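PDB 2EP5: malonyl CoA reductase (malonate semialdehyde-forming) from Sulfolobus tokodaii, which probably reduces malonyl-CoA to malonate semialdehyde with NADPH, as a member of the aspartate-semialdehyde dehydrogenase family. Local coordinates for residues V16-V21 with V50-Q55; L30-V35 with Q63-V68; K6-G11 with K76-V81. All blocks are in the same frame, centred on the assembly; numbering follows the deposited sequence.

Contact 1 of 3, residues V16-V21 with V50-Q55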
loop_
_atom_site.group_PDB
_atom_site.type_symbol
_atom_site.label_atom_id
_atom_site.label_comp_id
_atom_site.label_asym_id
_atom_site.label_seq_id
_atom_site.Cartn_x
_atom_site.Cartn_y
_atom_site.Cartn_z
ATOM N N VAL A 16 -17.172 13.457 -5.021
ATOM C CA VAL A 16 -18.587 13.405 -4.656
ATOM C C VAL A 16 -19.438 13.807 -5.856
ATOM O O VAL A 16 -20.504 13.238 -6.098
ATOM C CB VAL A 16 -18.901 14.331 -3.462
ATOM C CG1 VAL A 16 -20.412 14.491 -3.305
ATOM C CG2 VAL A 16 -18.292 13.744 -2.189
ATOM N N GLY A 17 -18.944 14.774 -6.618
ATOM C CA GLY A 17 -19.660 15.219 -7.800
ATOM C C GLY A 17 -19.815 14.115 -8.829
ATOM O O GLY A 17 -20.903 13.908 -9.366
ATOM N N GLN A 18 -18.730 13.394 -9.109
ATOM C CA GLN A 18 -18.787 12.321 -10.093
ATOM C C GLN A 18 -19.713 11.210 -9.622
ATOM O O GLN A 18 -20.433 10.625 -10.423
ATOM C CB GLN A 18 -17.379 11.787 -10.387
ATOM C CG GLN A 18 -16.440 12.867 -10.942
ATOM C CD GLN A 18 -15.102 12.316 -11.405
ATOM O OE1 GLN A 18 -14.114 13.052 -11.514
ATOM N NE2 GLN A 18 -15.065 11.019 -11.693
ATOM N N LYS A 19 -19.707 10.922 -8.323
ATOM C CA LYS A 19 -20.601 9.900 -7.777
ATOM C C LYS A 19 -22.053 10.303 -8.060
ATOM O O LYS A 19 -22.859 9.498 -8.519
ATOM C CB LYS A 19 -20.425 9.770 -6.261
ATOM C CG LYS A 19 -19.508 8.649 -5.827
ATOM C CD LYS A 19 -20.126 7.277 -6.075
ATOM C CE LYS A 19 -19.068 6.193 -5.922
ATOM N NZ LYS A 19 -19.609 4.827 -6.155
ATOM N N MET A 20 -22.376 11.559 -7.772
ATOM C CA MET A 20 -23.728 12.054 -7.983
ATOM C C MET A 20 -24.108 12.023 -9.460
ATOM O O MET A 20 -25.212 11.619 -9.815
ATOM C CB MET A 20 -23.856 13.472 -7.418
ATOM C CG MET A 20 -23.697 13.519 -5.910
ATOM S SD MET A 20 -23.772 15.168 -5.220
ATOM C CE MET A 20 -25.537 15.412 -5.108
ATOM N N VAL A 21 -23.192 12.456 -10.317
ATOM C CA VAL A 21 -23.451 12.445 -11.747
ATOM C C VAL A 21 -23.798 11.022 -12.167
ATOM O O VAL A 21 -24.741 10.807 -12.929
ATOM C CB VAL A 21 -22.225 12.933 -12.546
ATOM C CG1 VAL A 21 -22.373 12.568 -14.022
ATOM C CG2 VAL A 21 -22.093 14.441 -12.417
ATOM N N VAL A 50 -13.968 17.267 -17.001
ATOM C CA VAL A 50 -13.744 16.346 -15.899
ATOM C C VAL A 50 -12.666 15.301 -16.157
ATOM O O VAL A 50 -12.396 14.918 -17.293
ATOM C CB VAL A 50 -15.044 15.598 -15.530
ATOM C CG1 VAL A 50 -15.426 14.640 -16.648
ATOM C CG2 VAL A 50 -14.862 14.839 -14.218
ATOM N N LYS A 51 -12.051 14.863 -15.068
ATOM C CA LYS A 51 -11.034 13.824 -15.080
ATOM C C LYS A 51 -11.780 12.672 -14.415
ATOM O O LYS A 51 -11.724 12.506 -13.194
ATOM C CB LYS A 51 -9.839 14.247 -14.225
ATOM C CG LYS A 51 -8.610 14.679 -15.005
ATOM C CD LYS A 51 -7.819 13.465 -15.499
ATOM C CE LYS A 51 -6.441 13.880 -16.014
ATOM N NZ LYS A 51 -5.602 12.726 -16.452
ATOM N N TRP A 52 -12.501 11.903 -15.227
ATOM C CA TRP A 52 -13.301 10.792 -14.733
ATOM C C TRP A 52 -12.513 9.884 -13.802
ATOM O O TRP A 52 -11.437 9.379 -14.137
ATOM C CB TRP A 52 -13.871 9.989 -15.900
ATOM C CG TRP A 52 -15.054 9.155 -15.533
ATOM C CD1 TRP A 52 -15.207 7.821 -15.752
ATOM C CD2 TRP A 52 -16.277 9.607 -14.937
ATOM N NE1 TRP A 52 -16.452 7.408 -15.336
ATOM C CE2 TRP A 52 -17.130 8.485 -14.831
ATOM C CE3 TRP A 52 -16.738 10.849 -14.483
ATOM C CZ2 TRP A 52 -18.419 8.567 -14.286
ATOM C CZ3 TRP A 52 -18.023 10.931 -13.943
ATOM C CH2 TRP A 52 -18.846 9.797 -13.850
ATOM N N ILE A 53 -13.083 9.675 -12.622
ATOM C CA ILE A 53 -12.459 8.872 -11.591
ATOM C C ILE A 53 -13.353 7.715 -11.171
ATOM O O ILE A 53 -12.910 6.806 -10.478
ATOM C CB ILE A 53 -12.131 9.781 -10.377
ATOM C CG1 ILE A 53 -10.635 9.728 -10.102
ATOM C CG2 ILE A 53 -13.000 9.421 -9.168
ATOM C CD1 ILE A 53 -9.792 10.215 -11.254
ATOM N N GLU A 54 -14.611 7.757 -11.598
ATOM C CA GLU A 54 -15.578 6.714 -11.271
ATOM C C GLU A 54 -15.396 5.464 -12.119
ATOM O O GLU A 54 -14.552 5.414 -13.014
ATOM C CB GLU A 54 -17.007 7.228 -11.468
ATOM C CG GLU A 54 -17.541 8.102 -10.346
ATOM C CD GLU A 54 -17.694 7.354 -9.034
ATOM O OE1 GLU A 54 -18.275 6.248 -9.033
ATOM O OE2 GLU A 54 -17.242 7.881 -7.997
ATOM N N GLN A 55 -16.217 4.459 -11.829
ATOM C CA GLN A 55 -16.198 3.192 -12.549
ATOM C C GLN A 55 -16.777 3.345 -13.948
ATOM O O GLN A 55 -17.823 3.970 -14.133
ATOM C CB GLN A 55 -16.998 2.136 -11.768
ATOM C CG GLN A 55 -17.567 0.978 -12.607
ATOM C CD GLN A 55 -18.941 1.283 -13.219
ATOM O OE1 GLN A 55 -19.923 1.501 -12.500
ATOM N NE2 GLN A 55 -19.012 1.292 -14.548
#
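The amide of Q18 lies nearly parallel to the indole of W52, their planes only 7° apart, and the Q18 chain runs counter to that of W52. The aliphatic part of Q18 adds to this overlap: its CB lies 3.7 Å from W52 CZ3 and is equally close to the CG of E54. The extended Q18 chain carries its amide on toward the backbone at K51, I53 and E54, while V50 faces it head-on and sets a methyl against it. One helical turn along, V21 CG1 just reaches W52 CH2 at 4.5 Å. Helix 15-24 is the one that follows the first strand and glycine-rich turn of the Rossmann-type NAD(P)-binding domain, and here it receives the loop between helices 46-49 and 60-63. K19 runs almost perpendicular to E54. A bend at chi2 of E54 (-65°) swings the carboxylate to K19, whose CE lies 3.2 Å from both E54 OE1 and E54 OE2. The salt bridge from K19 NZ to E54 OE1 is long at 3.5 Å, and K22 is the stronger partner of that oxygen. Y46 packs on Q18, V21 and W52.

Contact 2 of 3, residues L30-V35 with Q63-V68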
loop_
_atom_site.group_PDB
_atom_site.type_symbol
_atom_site.label_atom_id
_atom_site.label_comp_id
_atom_site.label_asym_id
_atom_site.label_seq_id
_atom_site.Cartn_x
_atom_site.Cartn_y
_atom_site.Cartn_z
ATOM N N LEU A 30 -35.397 12.355 -11.291
ATOM C CA LEU A 30 -34.461 13.469 -11.157
ATOM C C LEU A 30 -33.661 13.568 -12.456
ATOM O O LEU A 30 -32.852 12.696 -12.754
ATOM C CB LEU A 30 -33.522 13.226 -9.970
ATOM C CG LEU A 30 -33.761 13.951 -8.638
ATOM C CD1 LEU A 30 -35.237 14.172 -8.386
ATOM C CD2 LEU A 30 -33.125 13.143 -7.516
ATOM N N GLU A 31 -33.894 14.627 -13.227
ATOM C CA GLU A 31 -33.208 14.826 -14.502
ATOM C C GLU A 31 -32.107 15.881 -14.440
ATOM O O GLU A 31 -32.378 17.086 -14.428
ATOM C CB GLU A 31 -34.220 15.209 -15.586
ATOM C CG GLU A 31 -33.598 15.547 -16.943
ATOM C CD GLU A 31 -34.637 15.707 -18.049
ATOM O OE1 GLU A 31 -35.681 16.351 -17.804
ATOM O OE2 GLU A 31 -34.406 15.196 -19.169
ATOM N N LEU A 32 -30.863 15.415 -14.416
ATOM C CA LEU A 32 -29.711 16.302 -14.360
ATOM C C LEU A 32 -29.552 16.990 -15.709
ATOM O O LEU A 32 -29.240 16.344 -16.718
ATOM C CB LEU A 32 -28.453 15.504 -14.013
ATOM C CG LEU A 32 -27.126 16.264 -14.005
ATOM C CD1 LEU A 32 -27.197 17.422 -13.015
ATOM C CD2 LEU A 32 -25.993 15.302 -13.647
ATOM N N VAL A 33 -29.768 18.302 -15.725
ATOM C CA VAL A 33 -29.671 19.062 -16.958
ATOM C C VAL A 33 -28.534 20.066 -16.961
ATOM O O VAL A 33 -28.220 20.636 -18.003
ATOM C CB VAL A 33 -30.981 19.816 -17.245
ATOM C CG1 VAL A 33 -32.144 18.832 -17.282
ATOM C CG2 VAL A 33 -31.211 20.892 -16.187
ATOM N N LYS A 34 -27.922 20.282 -15.801
ATOM C CA LYS A 34 -26.817 21.236 -15.697
ATOM C C LYS A 34 -25.780 20.871 -14.641
ATOM O O LYS A 34 -26.111 20.537 -13.503
ATOM C CB LYS A 34 -27.345 22.651 -15.406
ATOM C CG LYS A 34 -28.034 23.319 -16.586
ATOM C CD LYS A 34 -28.627 24.657 -16.208
ATOM C CE LYS A 34 -29.198 25.342 -17.433
ATOM N NZ LYS A 34 -29.729 26.687 -17.110
ATOM N N VAL A 35 -24.518 20.941 -15.042
ATOM C CA VAL A 35 -23.412 20.647 -14.152
ATOM C C VAL A 35 -22.526 21.874 -14.166
ATOM O O VAL A 35 -22.354 22.524 -15.205
ATOM C CB VAL A 35 -22.598 19.416 -14.620
ATOM C CG1 VAL A 35 -23.428 18.163 -14.463
ATOM C CG2 VAL A 35 -22.172 19.589 -16.069
ATOM N N GLN A 63 -22.190 13.265 -20.357
ATOM C CA GLN A 63 -20.922 13.615 -20.996
ATOM C C GLN A 63 -20.948 14.903 -21.814
ATOM O O GLN A 63 -19.967 15.651 -21.827
ATOM C CB GLN A 63 -20.428 12.468 -21.885
ATOM C CG GLN A 63 -21.396 12.043 -22.976
ATOM C CD GLN A 63 -20.757 11.103 -23.990
ATOM O OE1 GLN A 63 -20.074 10.144 -23.624
ATOM N NE2 GLN A 63 -20.984 11.376 -25.271
ATOM N N ASP A 64 -22.060 15.167 -22.492
ATOM C CA ASP A 64 -22.149 16.370 -23.310
ATOM C C ASP A 64 -22.775 17.578 -22.615
ATOM O O ASP A 64 -22.810 18.670 -23.183
ATOM C CB ASP A 64 -22.893 16.069 -24.617
ATOM C CG ASP A 64 -22.076 15.201 -25.570
ATOM O OD1 ASP A 64 -20.910 15.552 -25.849
ATOM O OD2 ASP A 64 -22.600 14.171 -26.045
ATOM N N LEU A 65 -23.259 17.388 -21.389
ATOM C CA LEU A 65 -23.859 18.482 -20.626
ATOM C C LEU A 65 -22.857 19.629 -20.543
ATOM O O LEU A 65 -21.703 19.438 -20.155
ATOM C CB LEU A 65 -24.233 18.014 -19.214
ATOM C CG LEU A 65 -25.331 16.949 -19.105
ATOM C CD1 LEU A 65 -25.528 16.549 -17.653
ATOM C CD2 LEU A 65 -26.628 17.499 -19.688
ATOM N N PRO A 66 -23.288 20.844 -20.905
ATOM C CA PRO A 66 -22.391 22.003 -20.867
ATOM C C PRO A 66 -22.135 22.470 -19.439
ATOM O O PRO A 66 -23.025 22.390 -18.587
ATOM C CB PRO A 66 -23.149 23.038 -21.687
ATOM C CG PRO A 66 -24.576 22.779 -21.253
ATOM C CD PRO A 66 -24.667 21.252 -21.242
ATOM N N ILE A 67 -20.915 22.938 -19.179
ATOM C CA ILE A 67 -20.557 23.432 -17.854
ATOM C C ILE A 67 -21.067 24.872 -17.730
ATOM O O ILE A 67 -20.799 25.717 -18.583
ATOM C CB ILE A 67 -19.018 23.432 -17.622
ATOM C CG1 ILE A 67 -18.437 22.026 -17.819
ATOM C CG2 ILE A 67 -18.710 23.926 -16.212
ATOM C CD1 ILE A 67 -18.914 21.008 -16.811
ATOM N N VAL A 68 -21.821 25.137 -16.672
ATOM C CA VAL A 68 -22.355 26.467 -16.440
ATOM C C VAL A 68 -21.717 27.070 -15.191
ATOM O O VAL A 68 -21.060 26.374 -14.412
ATOM C CB VAL A 68 -23.891 26.424 -16.265
ATOM C CG1 VAL A 68 -24.541 25.900 -17.543
ATOM C CG2 VAL A 68 -24.265 25.530 -15.085
#
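I67 turns back at its second side-chain torsion (chi2 -65°), and this brings its CD1 to 3.6 Å from CG2 of V35. On the other side of that pair, chi1 of V35 (-69°) puts CG1 anti to the carbonyl carbon, which leaves CG2 between the backbone N and the carbonyl carbon, facing I67 CD1; the two side chains meet at a slant. L65 behaves differently: its chain runs out extended, almost perpendicular to V35, and carries its two methyls onward to the strand. L65 CD1 rests on both the carbonyl oxygen and the CG of L32, 4.0 Å from the latter, L65 CD2 lies against the carbonyl oxygen of V33, and the L65 CB stays near V35 CG2 at 4.1 Å. L65 therefore spans L32 to V35.

Between the two segments one hydrogen bond is made. V68 N donates to V35 O at 3.0 Å, nearly straight at 162° and lying in the carbonyl plane. The same oxygen receives a CA-H...O contact from I67 CA at 3.3 Å, and V68 CG2 comes up to 3.6 Å from V35 O, so I67 and V68 approach this oxygen with an N-H, a CA-H and a methyl. Just beyond, S36 OG bonds V68 O. V68 CG2 also meets K34 CB, while the amine of K34 reaches past it to the carbonyl oxygen of D74. Y46, from helix 46-49, packs against both V35 and I67. A short, weakly bonded strand laid parallel against strand 30-36 is the outermost member, within this chain, of the parallel sheet of a Rossmann-type nucleotide-binding domain.

Contact 3 of 3, residues K6-G11 with K76-V81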
loop_
_atom_site.group_PDB
_atom_site.type_symbol
_atom_site.label_atom_id
_atom_site.label_comp_id
_atom_site.label_asym_id
_atom_site.label_seq_id
_atom_site.Cartn_x
_atom_site.Cartn_y
_atom_site.Cartn_z
ATOM N N LYS A 6 -36.242 18.732 -12.775
ATOM C CA LYS A 6 -34.966 19.181 -13.317
ATOM C C LYS A 6 -33.999 19.684 -12.252
ATOM O O LYS A 6 -34.331 20.563 -11.461
ATOM C CB LYS A 6 -35.218 20.263 -14.364
ATOM C CG LYS A 6 -35.971 19.735 -15.576
ATOM C CD LYS A 6 -36.252 20.820 -16.595
ATOM C CE LYS A 6 -36.718 20.209 -17.911
ATOM N NZ LYS A 6 -37.835 19.229 -17.733
ATOM N N VAL A 7 -32.796 19.122 -12.239
ATOM C CA VAL A 7 -31.792 19.520 -11.259
ATOM C C VAL A 7 -30.459 19.935 -11.882
ATOM O O VAL A 7 -30.140 19.572 -13.016
ATOM C CB VAL A 7 -31.521 18.374 -10.251
ATOM C CG1 VAL A 7 -32.834 17.919 -9.614
ATOM C CG2 VAL A 7 -30.815 17.204 -10.949
ATOM N N SER A 8 -29.694 20.724 -11.139
ATOM C CA SER A 8 -28.375 21.144 -11.594
ATOM C C SER A 8 -27.410 20.682 -10.502
ATOM O O SER A 8 -27.835 20.396 -9.385
ATOM C CB SER A 8 -28.308 22.661 -11.758
ATOM O OG SER A 8 -28.333 23.314 -10.511
ATOM N N LEU A 9 -26.124 20.605 -10.821
ATOM C CA LEU A 9 -25.132 20.151 -9.852
ATOM C C LEU A 9 -23.904 21.054 -9.763
ATOM O O LEU A 9 -23.189 21.240 -10.751
ATOM C CB LEU A 9 -24.694 18.725 -10.197
ATOM C CG LEU A 9 -23.640 18.063 -9.297
ATOM C CD1 LEU A 9 -24.195 17.886 -7.884
ATOM C CD2 LEU A 9 -23.229 16.713 -9.887
ATOM N N LEU A 10 -23.676 21.616 -8.576
ATOM C CA LEU A 10 -22.520 22.476 -8.321
ATOM C C LEU A 10 -21.356 21.595 -7.847
ATOM O O LEU A 10 -21.561 20.648 -7.095
ATOM C CB LEU A 10 -22.860 23.516 -7.250
ATOM C CG LEU A 10 -23.535 24.839 -7.660
ATOM C CD1 LEU A 10 -24.592 24.623 -8.742
ATOM C CD2 LEU A 10 -24.146 25.468 -6.428
ATOM N N GLY A 11 -20.141 21.909 -8.289
ATOM C CA GLY A 11 -18.996 21.104 -7.905
ATOM C C GLY A 11 -19.225 19.673 -8.364
ATOM O O GLY A 11 -19.236 18.746 -7.555
ATOM N N LYS A 76 -31.805 29.411 -13.481
ATOM C CA LYS A 76 -33.175 29.897 -13.397
ATOM C C LYS A 76 -34.229 28.846 -13.745
ATOM O O LYS A 76 -35.265 28.760 -13.077
ATOM C CB LYS A 76 -33.347 31.131 -14.291
ATOM C CG LYS A 76 -32.454 32.301 -13.889
ATOM C CD LYS A 76 -32.723 33.557 -14.718
ATOM C CE LYS A 76 -33.984 34.287 -14.262
ATOM N NZ LYS A 76 -35.227 33.475 -14.411
ATOM N N ASP A 77 -33.973 28.043 -14.775
ATOM C CA ASP A 77 -34.945 27.027 -15.163
ATOM C C ASP A 77 -34.860 25.728 -14.359
ATOM O O ASP A 77 -35.675 24.827 -14.555
ATOM C CB ASP A 77 -34.826 26.702 -16.656
ATOM C CG ASP A 77 -33.427 26.277 -17.055
ATOM O OD1 ASP A 77 -32.756 25.586 -16.260
ATOM O OD2 ASP A 77 -33.004 26.622 -18.179
ATOM N N VAL A 78 -33.893 25.628 -13.451
ATOM C CA VAL A 78 -33.755 24.408 -12.662
ATOM C C VAL A 78 -34.742 24.358 -11.500
ATOM O O VAL A 78 -35.011 25.370 -10.859
ATOM C CB VAL A 78 -32.324 24.252 -12.093
ATOM C CG1 VAL A 78 -32.196 22.914 -11.389
ATOM C CG2 VAL A 78 -31.299 24.361 -13.213
ATOM N N ASP A 79 -35.280 23.170 -11.240
ATOM C CA ASP A 79 -36.225 22.980 -10.153
ATOM C C ASP A 79 -35.512 22.975 -8.808
ATOM O O ASP A 79 -35.995 23.566 -7.844
ATOM C CB ASP A 79 -36.991 21.667 -10.328
ATOM C CG ASP A 79 -38.088 21.766 -11.371
ATOM O OD1 ASP A 79 -38.975 22.637 -11.223
ATOM O OD2 ASP A 79 -38.065 20.971 -12.334
ATOM N N VAL A 80 -34.368 22.300 -8.748
ATOM C CA VAL A 80 -33.583 22.219 -7.521
ATOM C C VAL A 80 -32.096 22.225 -7.841
ATOM O O VAL A 80 -31.652 21.601 -8.803
ATOM C CB VAL A 80 -33.899 20.929 -6.731
ATOM C CG1 VAL A 80 -33.049 20.865 -5.464
ATOM C CG2 VAL A 80 -35.373 20.882 -6.385
ATOM N N VAL A 81 -31.326 22.947 -7.044
ATOM C CA VAL A 81 -29.892 23.002 -7.248
ATOM C C VAL A 81 -29.235 22.144 -6.182
ATOM O O VAL A 81 -29.466 22.346 -4.989
ATOM C CB VAL A 81 -29.351 24.425 -7.112
ATOM C CG1 VAL A 81 -27.857 24.432 -7.395
ATOM C CG2 VAL A 81 -30.076 25.352 -8.066
#
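K6 O accepts two backbone N-H groups in succession, from D79 N at 2.8 Å and from V80 N at 3.2 Å. The V80 donor lies in the carbonyl plane, whereas the D79 donor is tilted 29° from it, so the two use different directions around one oxygen. D79 also answers from its side chain: with CG anti to the carbonyl carbon (chi1 -77°), its OD2 takes the N-H of K6 at 2.9 Å through the anti lone pair. S8 N donates to V80 O at 3.2 Å and, together with V80 N to K6 O, this pairs V7 with V80 in parallel register. V78 lies alongside this ladder, its CG1 3.2 Å from K6 O and its CG2 3.7 Å from S8 CB. An alanine here would lack both branches, and would probably open a gap beside S8 and strip cover from the doubly bonded K6 oxygen. On the face of S8 and V81, L10 CD1 touches V81 CG1 at 3.5 Å. S8 OG, pressed against the methyls of V81, is buried with no polar partner in the model. The polar grip thus gathers at the exposed K6 and D79 end, while the strands run on into a mainly apolar interior.

Overall arrangement
From the N terminus, strand 5-10 leads into helix 15-24; strand 30-36 returns beside strand 5-10, and after helix 46-49 residues 50-55 fold back on helix 15-24 (contact 1). Residues 63-68 then come back to strand 30-36 (contact 2). Their segments alternate along the chain, so these two closures cross. Contact 3, closed last by 76-81 on the first strand, encloses both. Contacts 2 and 3 share one sheet, strands 30-36 and 5-10 being neighbours, with probable hydrogen bonds from L9 N to K34 O and from V33 N to V7 O. Contact 1 lies on the helix layer, where V21 packs on L9 and L32, tying helix and loop to that sheet.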